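Anthranilate-CoA ligase (Stigmatella aurantiaca, PDB 4WV3) is a CoA ligase of the ANL superfamily, with an AMP-binding enzyme region followed by the smaller C-terminal domain of the family. Local coordinates at residues A[422-436]-A[475-488]. Sequence-based numbering, arbitrary orientation.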
ATOM      1  N   ILE A 422     -28.419   4.458  14.153  1.00 40.05           N
ATOM      2  CA  ILE A 422     -27.991   4.843  12.813  1.00 37.33           C
ATOM      3  C   ILE A 422     -26.478   4.726  12.670  1.00 36.81           C
ATOM      4  O   ILE A 422     -25.729   5.154  13.549  1.00 34.95           O
ATOM      5  CB  ILE A 422     -28.406   6.289  12.489  1.00 33.04           C
ATOM      6  CG1 ILE A 422     -29.795   6.588  13.057  1.00 35.84           C
ATOM      7  CG2 ILE A 422     -28.361   6.532  10.988  1.00 38.28           C
ATOM      8  CD1 ILE A 422     -30.220   8.031  12.899  1.00 33.54           C
ATOM      9  N   TRP A 423     -26.031   4.147  11.561  1.00 35.04           N
ATOM     10  CA  TRP A 423     -24.603   3.986  11.311  1.00 37.78           C
ATOM     11  C   TRP A 423     -23.943   5.302  10.916  1.00 31.10           C
ATOM     12  O   TRP A 423     -24.433   6.019  10.042  1.00 36.42           O
ATOM     13  CB  TRP A 423     -24.352   2.925  10.235  1.00 41.12           C
ATOM     14  CG  TRP A 423     -24.583   1.525  10.714  1.00 52.66           C
ATOM     15  CD1 TRP A 423     -25.587   0.683  10.334  1.00 55.74           C
ATOM     16  CD2 TRP A 423     -23.796   0.806  11.671  1.00 50.88           C
ATOM     17  NE1 TRP A 423     -25.471  -0.519  10.992  1.00 59.32           N
ATOM     18  CE2 TRP A 423     -24.380  -0.469  11.819  1.00 53.94           C
ATOM     19  CE3 TRP A 423     -22.654   1.114  12.416  1.00 38.22           C
ATOM     20  CZ2 TRP A 423     -23.860  -1.433  12.681  1.00 47.84           C
ATOM     21  CZ3 TRP A 423     -22.139   0.157  13.271  1.00 40.39           C
ATOM     22  CH2 TRP A 423     -22.742  -1.102  13.396  1.00 49.35           C
ATOM     23  N   VAL A 424     -22.828   5.615  11.568  1.00 26.83           N
ATOM     24  CA  VAL A 424     -22.087   6.834  11.280  1.00 26.38           C
ATOM     25  C   VAL A 424     -20.754   6.515  10.614  1.00 24.19           C
ATOM     26  O   VAL A 424     -19.927   5.791  11.169  1.00 21.01           O
ATOM     27  CB  VAL A 424     -21.839   7.661  12.554  1.00 24.15           C
ATOM     28  CG1 VAL A 424     -20.914   8.832  12.259  1.00 19.21           C
ATOM     29  CG2 VAL A 424     -23.158   8.146  13.135  1.00 25.02           C
ATOM     30  N   SER A 425     -20.559   7.057   9.417  1.00 25.11           N
ATOM     31  CA  SER A 425     -19.319   6.862   8.677  1.00 15.85           C
ATOM     32  C   SER A 425     -18.233   7.799   9.185  1.00 15.48           C
ATOM     33  O   SER A 425     -18.407   9.017   9.178  1.00 16.35           O
ATOM     34  CB  SER A 425     -19.551   7.102   7.185  1.00 16.54           C
ATOM     35  OG  SER A 425     -18.321   7.175   6.483  1.00 22.44           O
ATOM     36  N   PRO A 426     -17.105   7.232   9.637  1.00 17.23           N
ATOM     37  CA  PRO A 426     -15.970   8.053  10.067  1.00 14.64           C
ATOM     38  C   PRO A 426     -15.356   8.804   8.889  1.00 18.05           C
ATOM     39  O   PRO A 426     -14.912   9.938   9.056  1.00 18.91           O
ATOM     40  CB  PRO A 426     -14.980   7.023  10.622  1.00 10.62           C
ATOM     41  CG  PRO A 426     -15.355   5.739   9.963  1.00 12.99           C
ATOM     42  CD  PRO A 426     -16.842   5.792   9.801  1.00 14.00           C
ATOM     43  N   VAL A 427     -15.343   8.177   7.716  1.00 14.79           N
ATOM     44  CA  VAL A 427     -14.774   8.788   6.519  1.00 17.37           C
ATOM     45  C   VAL A 427     -15.477  10.095   6.166  1.00 21.39           C
ATOM     46  O   VAL A 427     -14.826  11.098   5.871  1.00 20.08           O
ATOM     47  CB  VAL A 427     -14.836   7.834   5.310  1.00 22.45           C
ATOM     48  CG1 VAL A 427     -14.322   8.525   4.054  1.00 10.77           C
ATOM     49  CG2 VAL A 427     -14.037   6.575   5.590  1.00 18.21           C
ATOM     50  N   GLU A 428     -16.807  10.080   6.205  1.00 17.72           N
ATOM     51  CA  GLU A 428     -17.592  11.272   5.900  1.00 17.86           C
ATOM     52  C   GLU A 428     -17.321  12.395   6.895  1.00 20.45           C
ATOM     53  O   GLU A 428     -17.156  13.551   6.506  1.00 23.12           O
ATOM     54  CB  GLU A 428     -19.085  10.950   5.887  1.00 14.78           C
ATOM     55  CG  GLU A 428     -19.961  12.166   5.635  1.00 15.62           C
ATOM     56  CD  GLU A 428     -21.435  11.869   5.791  1.00 18.72           C
ATOM     57  OE1 GLU A 428     -21.791  10.687   5.976  1.00 27.59           O
ATOM     58  OE2 GLU A 428     -22.240  12.821   5.735  1.00 26.62           O
ATOM     59  N   VAL A 429     -17.278  12.049   8.177  1.00 18.16           N
ATOM     60  CA  VAL A 429     -17.037  13.034   9.223  1.00 17.55           C
ATOM     61  C   VAL A 429     -15.621  13.600   9.123  1.00 19.96           C
ATOM     62  O   VAL A 429     -15.420  14.811   9.217  1.00 18.18           O
ATOM     63  CB  VAL A 429     -17.281  12.449  10.628  1.00 20.67           C
ATOM     64  CG1 VAL A 429     -17.064  13.512  11.695  1.00 14.19           C
ATOM     65  CG2 VAL A 429     -18.690  11.884  10.725  1.00 14.74           C
ATOM     66  N   GLU A 430     -14.646  12.718   8.918  1.00 19.40           N
ATOM     67  CA  GLU A 430     -13.256  13.132   8.759  1.00 15.50           C
ATOM     68  C   GLU A 430     -13.070  13.998   7.515  1.00 17.92           C
ATOM     69  O   GLU A 430     -12.279  14.942   7.519  1.00 16.56           O
ATOM     70  CB  GLU A 430     -12.332  11.913   8.693  1.00 16.30           C
ATOM     71  CG  GLU A 430     -12.199  11.157  10.006  1.00 23.56           C
ATOM     72  CD  GLU A 430     -11.552   9.795   9.834  1.00 25.62           C
ATOM     73  OE1 GLU A 430     -10.996   9.530   8.747  1.00 20.29           O
ATOM     74  OE2 GLU A 430     -11.604   8.984  10.783  1.00 23.18           O
ATOM     75  N   SER A 431     -13.804  13.671   6.456  1.00 18.26           N
ATOM     76  CA  SER A 431     -13.730  14.421   5.206  1.00 18.83           C
ATOM     77  C   SER A 431     -14.292  15.827   5.375  1.00 23.86           C
ATOM     78  O   SER A 431     -13.863  16.764   4.702  1.00 25.99           O
ATOM     79  CB  SER A 431     -14.485  13.689   4.095  1.00 22.28           C
ATOM     80  OG  SER A 431     -14.489  14.445   2.897  1.00 31.41           O
ATOM     81  N   THR A 432     -15.258  15.965   6.277  1.00 20.02           N
ATOM     82  CA  THR A 432     -15.861  17.259   6.564  1.00 20.66           C
ATOM     83  C   THR A 432     -14.929  18.107   7.422  1.00 19.59           C
ATOM     84  O   THR A 432     -14.757  19.301   7.176  1.00 19.45           O
ATOM     85  CB  THR A 432     -17.218  17.100   7.277  1.00 25.56           C
ATOM     86  OG1 THR A 432     -18.144  16.444   6.403  1.00 29.17           O
ATOM     87  CG2 THR A 432     -17.779  18.456   7.674  1.00 23.56           C
ATOM     88  N   LEU A 433     -14.323  17.479   8.426  1.00 18.21           N
ATOM     89  CA  LEU A 433     -13.406  18.167   9.328  1.00 16.52           C
ATOM     90  C   LEU A 433     -12.190  18.725   8.593  1.00 15.08           C
ATOM     91  O   LEU A 433     -11.714  19.817   8.902  1.00 11.62           O
ATOM     92  CB  LEU A 433     -12.949  17.225  10.443  1.00 14.38           C
ATOM     93  CG  LEU A 433     -13.984  16.840  11.500  1.00 15.28           C
ATOM     94  CD1 LEU A 433     -13.518  15.624  12.280  1.00 15.53           C
ATOM     95  CD2 LEU A 433     -14.233  18.006  12.438  1.00 17.65           C
ATOM     96  N   ILE A 434     -11.698  17.973   7.615  1.00 15.06           N
ATOM     97  CA  ILE A 434     -10.484  18.355   6.901  1.00 16.48           C
ATOM     98  C   ILE A 434     -10.720  19.534   5.953  1.00 20.40           C
ATOM     99  O   ILE A 434      -9.772  20.131   5.444  1.00 16.89           O
ATOM    100  CB  ILE A 434      -9.880  17.157   6.132  1.00 19.61           C
ATOM    101  CG1 ILE A 434      -8.366  17.327   5.975  1.00 21.35           C
ATOM    102  CG2 ILE A 434     -10.572  16.972   4.787  1.00 17.91           C
ATOM    103  CD1 ILE A 434      -7.674  16.124   5.369  1.00 20.94           C
ATOM    104  N   GLN A 435     -11.988  19.871   5.726  1.00 19.14           N
ATOM    105  CA  GLN A 435     -12.334  21.027   4.906  1.00 16.49           C
ATOM    106  C   GLN A 435     -11.879  22.325   5.567  1.00 18.56           C
ATOM    107  O   GLN A 435     -11.541  23.291   4.884  1.00 27.94           O
ATOM    108  CB  GLN A 435     -13.839  21.075   4.635  1.00 18.20           C
ATOM    109  CG  GLN A 435     -14.337  19.992   3.696  1.00 26.66           C
ATOM    110  CD  GLN A 435     -15.836  20.046   3.486  1.00 29.34           C
ATOM    111  OE1 GLN A 435     -16.550  20.746   4.205  1.00 29.42           O
ATOM    112  NE2 GLN A 435     -16.322  19.307   2.497  1.00 39.41           N
ATOM    113  N   HIS A 436     -11.874  22.343   6.897  1.00 17.70           N
ATOM    114  CA  HIS A 436     -11.385  23.500   7.635  1.00 22.56           C
ATOM    115  C   HIS A 436      -9.880  23.638   7.432  1.00 24.29           C
ATOM    116  O   HIS A 436      -9.131  22.682   7.637  1.00 25.81           O
ATOM    117  CB  HIS A 436     -11.715  23.380   9.123  1.00 18.75           C
ATOM    118  CG  HIS A 436     -11.530  24.656   9.884  1.00 24.09           C
ATOM    119  ND1 HIS A 436     -10.288  25.139  10.236  1.00 24.63           N
ATOM    120  CD2 HIS A 436     -12.429  25.554  10.352  1.00 25.20           C
ATOM    121  CE1 HIS A 436     -10.430  26.276  10.891  1.00 25.13           C
ATOM    122  NE2 HIS A 436     -11.719  26.550  10.975  1.00 30.62           N
ATOM    123  N   GLN A 475     -15.328  27.389  15.472  1.00 30.86           N
ATOM    124  CA  GLN A 475     -15.351  27.331  14.012  1.00 30.33           C
ATOM    125  C   GLN A 475     -15.560  25.905  13.515  1.00 27.70           C
ATOM    126  O   GLN A 475     -16.391  25.658  12.642  1.00 29.91           O
ATOM    127  CB  GLN A 475     -14.059  27.902  13.424  1.00 32.89           C
ATOM    128  CG  GLN A 475     -13.888  29.399  13.619  1.00 33.13           C
ATOM    129  CD  GLN A 475     -12.600  29.922  13.016  1.00 41.90           C
ATOM    130  OE1 GLN A 475     -12.008  29.288  12.141  1.00 39.57           O
ATOM    131  NE2 GLN A 475     -12.153  31.081  13.484  1.00 40.63           N
ATOM    132  N   ILE A 476     -14.796  24.971  14.074  1.00 28.00           N
ATOM    133  CA  ILE A 476     -14.916  23.562  13.717  1.00 28.01           C
ATOM    134  C   ILE A 476     -16.293  23.028  14.102  1.00 25.78           C
ATOM    135  O   ILE A 476     -16.898  22.248  13.364  1.00 21.65           O
ATOM    136  CB  ILE A 476     -13.814  22.716  14.391  1.00 29.33           C
ATOM    137  CG1 ILE A 476     -12.436  23.127  13.869  1.00 25.96           C
ATOM    138  CG2 ILE A 476     -14.041  21.234  14.147  1.00 22.76           C
ATOM    139  CD1 ILE A 476     -11.296  22.318  14.449  1.00 23.49           C
ATOM    140  N   THR A 477     -16.788  23.467  15.255  1.00 26.35           N
ATOM    141  CA  THR A 477     -18.109  23.068  15.728  1.00 25.46           C
ATOM    142  C   THR A 477     -19.207  23.561  14.791  1.00 26.80           C
ATOM    143  O   THR A 477     -20.089  22.797  14.400  1.00 27.38           O
ATOM    144  CB  THR A 477     -18.380  23.598  17.149  1.00 27.27           C
ATOM    145  OG1 THR A 477     -17.388  23.090  18.048  1.00 27.82           O
ATOM    146  CG2 THR A 477     -19.758  23.169  17.628  1.00 20.02           C
ATOM    147  N   ASP A 478     -19.146  24.839  14.432  1.00 28.32           N
ATOM    148  CA  ASP A 478     -20.145  25.433  13.549  1.00 34.05           C
ATOM    149  C   ASP A 478     -20.056  24.868  12.134  1.00 31.51           C
ATOM    150  O   ASP A 478     -21.048  24.836  11.405  1.00 32.25           O
ATOM    151  CB  ASP A 478     -20.008  26.957  13.521  1.00 27.77           C
ATOM    152  CG  ASP A 478     -20.250  27.589  14.878  1.00 38.55           C
ATOM    153  OD1 ASP A 478     -20.864  26.925  15.743  1.00 39.60           O
ATOM    154  OD2 ASP A 478     -19.830  28.747  15.080  1.00 34.57           O
ATOM    155  N   HIS A 479     -18.863  24.425  11.752  1.00 29.66           N
ATOM    156  CA  HIS A 479     -18.654  23.827  10.441  1.00 26.00           C
ATOM    157  C   HIS A 479     -19.317  22.455  10.356  1.00 31.46           C
ATOM    158  O   HIS A 479     -19.833  22.067   9.309  1.00 32.04           O
ATOM    159  CB  HIS A 479     -17.158  23.711  10.142  1.00 23.45           C
ATOM    160  CG  HIS A 479     -16.849  23.020   8.852  1.00 28.37           C
ATOM    161  ND1 HIS A 479     -17.266  23.502   7.630  1.00 38.35           N
ATOM    162  CD2 HIS A 479     -16.162  21.882   8.593  1.00 25.06           C
ATOM    163  CE1 HIS A 479     -16.850  22.691   6.674  1.00 32.58           C
ATOM    164  NE2 HIS A 479     -16.178  21.700   7.231  1.00 30.54           N
ATOM    165  N   CYS A 480     -19.303  21.727  11.469  1.00 26.12           N
ATOM    166  CA  CYS A 480     -19.905  20.399  11.523  1.00 23.70           C
ATOM    167  C   CYS A 480     -21.425  20.475  11.615  1.00 30.07           C
ATOM    168  O   CYS A 480     -22.128  19.547  11.216  1.00 32.48           O
ATOM    169  CB  CYS A 480     -19.344  19.603  12.703  1.00 24.98           C
ATOM    170  SG  CYS A 480     -17.606  19.147  12.529  1.00 29.64           S
ATOM    171  N   THR A 481     -21.925  21.585  12.146  1.00 25.70           N
ATOM    172  CA  THR A 481     -23.363  21.798  12.259  1.00 26.62           C
ATOM    173  C   THR A 481     -23.964  22.094  10.887  1.00 29.39           C
ATOM    174  O   THR A 481     -25.089  21.694  10.588  1.00 24.32           O
ATOM    175  CB  THR A 481     -23.678  22.960  13.223  1.00 24.96           C
ATOM    176  OG1 THR A 481     -23.055  22.714  14.490  1.00 29.10           O
ATOM    177  CG2 THR A 481     -25.180  23.106  13.423  1.00 18.78           C
ATOM    178  N   GLU A 482     -23.196  22.783  10.049  1.00 30.07           N
ATOM    179  CA  GLU A 482     -23.670  23.182   8.730  1.00 33.30           C
ATOM    180  C   GLU A 482     -23.564  22.067   7.692  1.00 26.73           C
ATOM    181  O   GLU A 482     -24.338  22.027   6.736  1.00 27.47           O
ATOM    182  CB  GLU A 482     -22.907  24.415   8.239  1.00 33.42           C
ATOM    183  CG  GLU A 482     -23.205  25.684   9.018  1.00 44.77           C
ATOM    184  CD  GLU A 482     -22.357  26.858   8.566  1.00 72.26           C
ATOM    185  OE1 GLU A 482     -21.199  26.631   8.153  1.00 68.75           O
ATOM    186  OE2 GLU A 482     -22.848  28.004   8.619  1.00 74.29           O
ATOM    187  N   LYS A 483     -22.611  21.159   7.883  1.00 27.17           N
ATOM    188  CA  LYS A 483     -22.306  20.160   6.860  1.00 29.80           C
ATOM    189  C   LYS A 483     -22.809  18.749   7.164  1.00 28.66           C
ATOM    190  O   LYS A 483     -23.042  17.962   6.245  1.00 24.90           O
ATOM    191  CB  LYS A 483     -20.802  20.128   6.571  1.00 27.90           C
ATOM    192  CG  LYS A 483     -20.363  21.014   5.413  1.00 31.65           C
ATOM    193  CD  LYS A 483     -20.594  22.486   5.706  1.00 32.00           C
ATOM    194  CE  LYS A 483     -20.209  23.350   4.516  1.00 50.44           C
ATOM    195  NZ  LYS A 483     -18.779  23.173   4.137  1.00 53.74           N
ATOM    196  N   MET A 484     -22.972  18.423   8.441  1.00 24.31           N
ATOM    197  CA  MET A 484     -23.374  17.071   8.821  1.00 17.72           C
ATOM    198  C   MET A 484     -24.642  17.052   9.662  1.00 23.23           C
ATOM    199  O   MET A 484     -24.991  18.042  10.304  1.00 24.13           O
ATOM    200  CB  MET A 484     -22.250  16.373   9.586  1.00 25.00           C
ATOM    201  CG  MET A 484     -20.929  16.319   8.849  1.00 33.41           C
ATOM    202  SD  MET A 484     -19.692  15.422   9.799  1.00 50.08           S
ATOM    203  CE  MET A 484     -19.818  16.258  11.375  1.00 18.27           C
ATOM    204  N   ALA A 485     -25.329  15.912   9.651  1.00 29.18           N
ATOM    205  CA  ALA A 485     -26.504  15.723  10.490  1.00 23.91           C
ATOM    206  C   ALA A 485     -26.073  15.687  11.950  1.00 25.95           C
ATOM    207  O   ALA A 485     -24.912  15.408  12.251  1.00 20.58           O
ATOM    208  CB  ALA A 485     -27.247  14.452  10.109  1.00 20.00           C
ATOM    209  N   ALA A 486     -27.011  15.964  12.849  1.00 24.67           N
ATOM    210  CA  ALA A 486     -26.695  16.126  14.264  1.00 20.72           C
ATOM    211  C   ALA A 486     -26.053  14.889  14.895  1.00 27.83           C
ATOM    212  O   ALA A 486     -25.139  15.007  15.712  1.00 26.75           O
ATOM    213  CB  ALA A 486     -27.953  16.502  15.032  1.00 20.00           C
ATOM    214  N   TYR A 487     -26.523  13.708  14.509  1.00 27.22           N
ATOM    215  CA  TYR A 487     -26.021  12.471  15.099  1.00 24.49           C
ATOM    216  C   TYR A 487     -24.623  12.108  14.598  1.00 28.53           C
ATOM    217  O   TYR A 487     -23.954  11.255  15.181  1.00 31.98           O
ATOM    218  CB  TYR A 487     -26.996  11.316  14.855  1.00 26.65           C
ATOM    219  CG  TYR A 487     -27.145  10.919  13.404  1.00 27.42           C
ATOM    220  CD1 TYR A 487     -26.397   9.878  12.869  1.00 31.14           C
ATOM    221  CD2 TYR A 487     -28.038  11.580  12.571  1.00 27.77           C
ATOM    222  CE1 TYR A 487     -26.530   9.511  11.543  1.00 32.60           C
ATOM    223  CE2 TYR A 487     -28.178  11.219  11.245  1.00 28.76           C
ATOM    224  CZ  TYR A 487     -27.422  10.184  10.735  1.00 25.34           C
ATOM    225  OH  TYR A 487     -27.557   9.821   9.416  1.00 33.26           O
ATOM    226  N   LYS A 488     -24.186  12.755  13.521  1.00 19.27           N
ATOM    227  CA  LYS A 488     -22.867  12.492  12.953  1.00 18.02           C
ATOM    228  C   LYS A 488     -21.813  13.457  13.487  1.00 20.01           C
ATOM    229  O   LYS A 488     -20.614  13.244  13.302  1.00 16.99           O
ATOM    230  CB  LYS A 488     -22.915  12.567  11.424  1.00 22.13           C
ATOM    231  CG  LYS A 488     -23.738  11.469  10.778  1.00 26.73           C
ATOM    232  CD  LYS A 488     -24.707  12.037   9.756  1.00 27.58           C
ATOM    233  CE  LYS A 488     -24.022  12.374   8.446  1.00 24.48           C
ATOM    234  NZ  LYS A 488     -23.780  11.148   7.641  1.00 22.64           N
TER
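Met-484 lies against Val-429 and Thr-432 where helices 426-433 and 475-483 pack in the C-terminal domain, crossing at 127° with axes 10.3 Å apart. Met-484 SD sits 3.8 Å from Val-429 CG1. Further along, Leu-433 CD2 meets both Ile-476 CG2 and Cys-480 SG. Val-429 and Leu-433 also touch strand 439-448, so on this tight, buried side helix 426-433 is packed between that strand and helix 475-483.

Polar groups border this core. His-479 CG is anti to its backbone N (chi1 176°), which carries the ring across to Thr-432 and Gln-435. His-479 NE2 donates to Thr-432 O at 2.8 Å, in the ring plane but above the carbonyl plane. Gln-435 N reaches that oxygen from the opposite face. His-436 NE2 donates to Gln-475 OE1 at 3.0 Å, on a lone pair of the amide oxygen.

The outer side is looser. Lys-483 and Gln-435 are exposed, and Lys-483 NZ makes a weak hydrogen bond to Gln-435 OE1. At the strand end, exposed Ile-422 puts CD1 over the centre of one face of the partly exposed Tyr-487 ring, a CH-pi contact. Val-424 is the buried residue here, with CG2 at the ring edge.

Lys-488 bends back to Glu-428, with Lys-488 NZ 2.6 Å from Glu-428 OE1, above the carboxylate plane. The chemistry implies an apolar centre flanked by directional bonds, with a salt bridge that probably favours the charged forms of both partners.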